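Local coordinates for malonyl CoA-acyl carrier protein transacylase (Staphylococcus aureus, PDB 3IM9) that transfers the malonyl group from malonyl-CoA to holo acyl carrier protein, supplying malonyl-ACP for fatty acid biosynthesis, at residues D29-N34 and T55-E60; N239-T244 and T267-D272. One frame throughout, in Å; residues are numbered along the deposited sequence.

How the contacts relate
Contact 1 and contact 2 lie on opposite sides of the chain's centre, with nearest atoms about 23 Å apart. They share no helix or strand and follow one another along the sequence. Contact 1 (29-34 with 55-60) is a surface contact. It joins a loop to the end of helix 52-57 through two phenylalanines and is wholly apolar. Contact 2 (239-244 with 267-272) is larger and partly buried. There a helix tryptophan lies against the backbone of a turn and short strand, so its ring meets peptide atoms more than side chains. Neither contact has a hydrogen bond between its segments. Both lie away from the calcium site and from S97 and H207, the probable active-site residues.

Contact 1 (D29-N34 and T55-E60); sequences DLFNNN and TMFTDE
F31 and F57 make this contact alone: one corner of the F57 ring, CZ and CE2, lies against CB, CG and CD1 of F31. The CB of F31 comes first and is the closest: it lies 3.7 Å from CZ of F57. Next along the side chain, CG of F31 is 4.0 Å from both CZ and CE2 of F57. One branch of the ring continues the touch, with CD1 of F31 3.8 Å from CE2 of F57. The two side chains cross at about a right angle. The ring centroids are 5.7 Å apart and the planes meet at 49°, an oblique pair. The CB of F31 points toward the helix end. One face of its ring carries CG of N32, 4.1 Å above the plane.

The loop has its own brace: ND2 of N33 donates to O of D29 at 3.0 Å, from above the carbonyl plane.

F31 also packs on T38, L41 and T42 of helix 35-47, while F57 touches Q28. The pair therefore joins the loop before helix 35-47 to the last residue of helix 52-57, at the protein surface. L30 turns to A80 and L81 of helix 67-84.

Contact 2 (N239-T244 and T267-D272); sequences NAQGET and TEWLID
The indole of W269 lies flat against the backbone of Q241 and G242, which cover one of its faces. CA of Q241 stands over the five-membered ring, 4.1 Å from its centroid and only 9° off the ring normal. This is a CH-pi contact. The N of G242 sits over the six-membered ring on the same face, toward the outer rim of the indole, and is 3.4 Å from CH2 of W269. CA of G242 follows it at 3.7 Å from CH2 of W269. At the edge of the indole, in its plane, is CD2 of L270, from the same helix.

Two further groups meet the CB and pyrrole side of W269. The O of A240 approaches obliquely and is 3.5 Å from CB of W269. The side chain of Q241 crosses that of W269 at about a right angle, and its CG lies 4.0 Å from NE1 of W269. A chi1 of -175° swings the indole of W269 away from the backbone N and out from the helix to the turn. G242 has no side chain, and the ring comes close to its backbone.

The turn is tied by its own side chains. ND2 of N239 donates to OE2 of E243 at 2.8 Å. This OE2 lies in the amide plane of N239 and accepts on its anti lone pair. A weak bond runs from N of Q241 to OD1 of N239.

E243 pairs through its backbone with V234, so 242-243 forms a small antiparallel sheet with 234-235. The side chain of E243 packs on V248 and I249 of helix 246-256. W269 thus joins this hairpin to helix 263-272, whose L270 packs on strands 92-95 and 275-281 of the parallel sheet.

Contact 1 (D29-N34 and T55-E60)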
# COMPACT_ATOMS: atom_id res chain seq x y z
N ASP A 29 7.90 -3.11 19.94
CA ASP A 29 7.66 -2.24 21.05
C ASP A 29 6.23 -2.26 21.52
O ASP A 29 5.95 -1.84 22.70
CB ASP A 29 8.14 -0.84 20.72
CG ASP A 29 7.42 -0.20 19.48
OD1 ASP A 29 7.31 1.05 19.45
OD2 ASP A 29 7.00 -1.01 18.62
N LEU A 30 5.30 -2.66 20.67
CA LEU A 30 3.88 -2.70 21.08
C LEU A 30 3.55 -3.95 21.90
O LEU A 30 2.66 -3.92 22.74
CB LEU A 30 3.01 -2.67 19.78
CG LEU A 30 3.14 -1.38 18.94
CD1 LEU A 30 2.41 -1.67 17.62
CD2 LEU A 30 2.54 -0.18 19.65
N PHE A 31 4.17 -5.07 21.53
CA PHE A 31 3.71 -6.37 21.98
C PHE A 31 3.88 -6.44 23.53
O PHE A 31 5.02 -6.27 24.07
CB PHE A 31 4.47 -7.50 21.27
CG PHE A 31 3.94 -8.81 21.51
CD1 PHE A 31 4.76 -9.86 21.95
CD2 PHE A 31 2.56 -9.09 21.21
CE1 PHE A 31 4.15 -11.17 22.11
CE2 PHE A 31 2.01 -10.35 21.34
CZ PHE A 31 2.81 -11.42 21.79
N ASN A 32 2.75 -6.78 24.16
CA ASN A 32 2.68 -6.84 25.66
C ASN A 32 2.93 -5.55 26.35
O ASN A 32 3.17 -5.57 27.56
CB ASN A 32 3.62 -7.92 26.22
CG ASN A 32 3.17 -9.35 25.76
OD1 ASN A 32 1.96 -9.62 25.73
ND2 ASN A 32 4.09 -10.21 25.38
N ASN A 33 2.91 -4.43 25.61
CA ASN A 33 3.01 -3.08 26.19
C ASN A 33 1.81 -2.21 25.98
O ASN A 33 1.78 -1.05 26.39
CB ASN A 33 4.30 -2.37 25.66
CG ASN A 33 5.57 -3.08 26.13
OD1 ASN A 33 5.71 -3.34 27.34
ND2 ASN A 33 6.49 -3.43 25.20
N ASN A 34 0.86 -2.70 25.20
CA ASN A 34 -0.36 -2.01 24.96
C ASN A 34 -1.43 -3.01 24.72
O ASN A 34 -1.26 -3.88 23.85
CB ASN A 34 -0.20 -1.03 23.78
CG ASN A 34 -1.48 -0.30 23.47
OD1 ASN A 34 -2.40 -0.85 22.84
ND2 ASN A 34 -1.62 0.90 24.02
N THR A 55 8.63 -13.45 12.63
CA THR A 55 9.03 -12.91 11.31
C THR A 55 9.11 -11.39 11.36
O THR A 55 10.07 -10.78 10.82
CB THR A 55 8.10 -13.40 10.22
OG1 THR A 55 8.15 -14.82 10.17
CG2 THR A 55 8.57 -12.89 8.79
N MET A 56 8.17 -10.76 12.10
CA MET A 56 8.17 -9.31 12.27
C MET A 56 9.35 -8.83 13.19
O MET A 56 10.03 -7.82 12.93
CB MET A 56 6.86 -8.82 12.90
CG MET A 56 5.72 -8.97 11.84
SD MET A 56 4.11 -8.72 12.59
CE MET A 56 4.15 -6.93 12.93
N PHE A 57 9.55 -9.53 14.30
CA PHE A 57 10.44 -8.99 15.33
C PHE A 57 11.90 -9.36 15.18
O PHE A 57 12.71 -8.47 15.57
CB PHE A 57 10.00 -9.50 16.75
CG PHE A 57 8.56 -9.15 17.15
CD1 PHE A 57 7.77 -8.14 16.55
CD2 PHE A 57 8.01 -9.88 18.26
CE1 PHE A 57 6.43 -7.88 16.97
CE2 PHE A 57 6.70 -9.58 18.66
CZ PHE A 57 5.91 -8.59 18.06
N THR A 58 12.24 -10.57 14.73
CA THR A 58 13.63 -10.97 14.66
C THR A 58 13.97 -11.57 13.26
O THR A 58 15.15 -11.50 12.87
CB THR A 58 13.99 -11.98 15.77
OG1 THR A 58 13.01 -12.99 15.87
CG2 THR A 58 13.92 -11.27 17.11
N ASP A 59 13.00 -12.15 12.54
CA ASP A 59 13.14 -12.69 11.19
C ASP A 59 14.41 -13.55 11.03
O ASP A 59 15.25 -13.30 10.15
CB ASP A 59 13.14 -11.61 10.17
CG ASP A 59 12.89 -12.16 8.78
OD1 ASP A 59 13.23 -11.42 7.80
OD2 ASP A 59 12.34 -13.28 8.66
N GLU A 60 14.47 -14.60 11.81
CA GLU A 60 15.71 -15.41 11.76
C GLU A 60 15.81 -16.15 10.38
O GLU A 60 16.95 -16.53 10.02
CB GLU A 60 15.73 -16.40 12.90
CG GLU A 60 14.68 -17.46 12.72
CD GLU A 60 14.75 -18.70 13.71
OE1 GLU A 60 15.79 -18.91 14.39
OE2 GLU A 60 13.74 -19.45 13.73

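Contact 2 (N239-T244 and T267-D272)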
# COMPACT_ATOMS: atom_id res chain seq x y z
N ASN A 239 -8.84 3.83 -8.89
CA ASN A 239 -9.56 4.99 -9.53
C ASN A 239 -9.37 6.31 -8.86
O ASN A 239 -9.83 7.33 -9.37
CB ASN A 239 -11.10 4.63 -9.62
CG ASN A 239 -11.77 4.54 -8.22
OD1 ASN A 239 -11.10 4.53 -7.19
ND2 ASN A 239 -13.15 4.54 -8.17
N ALA A 240 -8.62 6.32 -7.73
CA ALA A 240 -8.27 7.59 -7.04
C ALA A 240 -9.50 8.37 -6.64
O ALA A 240 -9.43 9.61 -6.69
CB ALA A 240 -7.28 8.46 -7.89
N GLN A 241 -10.55 7.70 -6.21
CA GLN A 241 -11.70 8.45 -5.68
C GLN A 241 -12.22 7.75 -4.44
O GLN A 241 -12.02 6.52 -4.28
CB GLN A 241 -12.82 8.55 -6.73
CG GLN A 241 -12.44 9.28 -8.00
CD GLN A 241 -13.59 9.25 -9.02
OE1 GLN A 241 -13.54 9.93 -10.05
NE2 GLN A 241 -14.60 8.44 -8.76
N GLY A 242 -12.86 8.51 -3.54
CA GLY A 242 -13.50 7.93 -2.31
C GLY A 242 -14.61 7.00 -2.63
O GLY A 242 -15.48 7.27 -3.53
N GLU A 243 -14.61 5.85 -1.98
CA GLU A 243 -15.66 4.82 -2.20
C GLU A 243 -16.17 4.40 -0.83
O GLU A 243 -15.39 4.25 0.11
CB GLU A 243 -15.23 3.58 -3.01
CG GLU A 243 -14.68 3.95 -4.40
CD GLU A 243 -15.78 4.40 -5.35
OE1 GLU A 243 -17.01 4.43 -4.95
OE2 GLU A 243 -15.43 4.70 -6.51
N THR A 244 -17.46 4.08 -0.71
CA THR A 244 -18.01 3.50 0.55
C THR A 244 -18.78 2.25 0.33
O THR A 244 -19.02 1.48 1.26
CB THR A 244 -18.91 4.54 1.33
OG1 THR A 244 -19.95 4.93 0.43
CG2 THR A 244 -18.12 5.80 1.68
N THR A 267 -3.89 11.25 -3.62
CA THR A 267 -3.47 12.31 -2.75
C THR A 267 -4.14 13.64 -3.18
O THR A 267 -4.69 14.39 -2.29
CB THR A 267 -1.94 12.48 -2.74
OG1 THR A 267 -1.38 11.24 -2.24
CG2 THR A 267 -1.51 13.58 -1.76
N GLU A 268 -4.12 13.89 -4.47
CA GLU A 268 -4.68 15.17 -5.01
C GLU A 268 -6.19 15.22 -4.76
O GLU A 268 -6.73 16.29 -4.36
CB GLU A 268 -4.34 15.31 -6.46
CG GLU A 268 -2.81 15.59 -6.57
CD GLU A 268 -2.34 15.83 -7.99
OE1 GLU A 268 -3.01 15.30 -8.90
OE2 GLU A 268 -1.23 16.46 -8.08
N TRP A 269 -6.89 14.10 -4.87
CA TRP A 269 -8.35 14.07 -4.70
C TRP A 269 -8.64 14.40 -3.27
O TRP A 269 -9.57 15.16 -2.97
CB TRP A 269 -8.87 12.71 -5.07
CG TRP A 269 -10.38 12.65 -5.05
CD1 TRP A 269 -11.24 12.86 -6.13
CD2 TRP A 269 -11.22 12.25 -3.94
NE1 TRP A 269 -12.56 12.62 -5.75
CE2 TRP A 269 -12.58 12.27 -4.41
CE3 TRP A 269 -10.95 11.94 -2.57
CZ2 TRP A 269 -13.66 11.95 -3.56
CZ3 TRP A 269 -12.01 11.60 -1.74
CH2 TRP A 269 -13.35 11.61 -2.24
N LEU A 270 -7.80 13.91 -2.34
CA LEU A 270 -8.09 14.13 -0.97
C LEU A 270 -7.83 15.55 -0.62
O LEU A 270 -8.67 16.17 0.10
CB LEU A 270 -7.12 13.22 -0.10
CG LEU A 270 -7.74 11.84 -0.03
CD1 LEU A 270 -6.67 10.85 0.59
CD2 LEU A 270 -9.00 11.77 0.81
N ILE A 271 -6.78 16.13 -1.17
CA ILE A 271 -6.48 17.56 -0.89
C ILE A 271 -7.62 18.44 -1.51
O ILE A 271 -8.07 19.41 -0.83
CB ILE A 271 -5.13 17.92 -1.46
CG1 ILE A 271 -4.04 17.11 -0.68
CG2 ILE A 271 -4.88 19.45 -1.34
CD1 ILE A 271 -2.65 17.29 -1.26
N ASP A 272 -8.13 18.06 -2.64
CA ASP A 272 -9.24 18.79 -3.23
C ASP A 272 -10.56 18.66 -2.43
O ASP A 272 -11.46 19.43 -2.65
CB ASP A 272 -9.45 18.30 -4.63
CG ASP A 272 -8.36 18.74 -5.59
OD1 ASP A 272 -7.50 19.54 -5.26
OD2 ASP A 272 -8.40 18.22 -6.69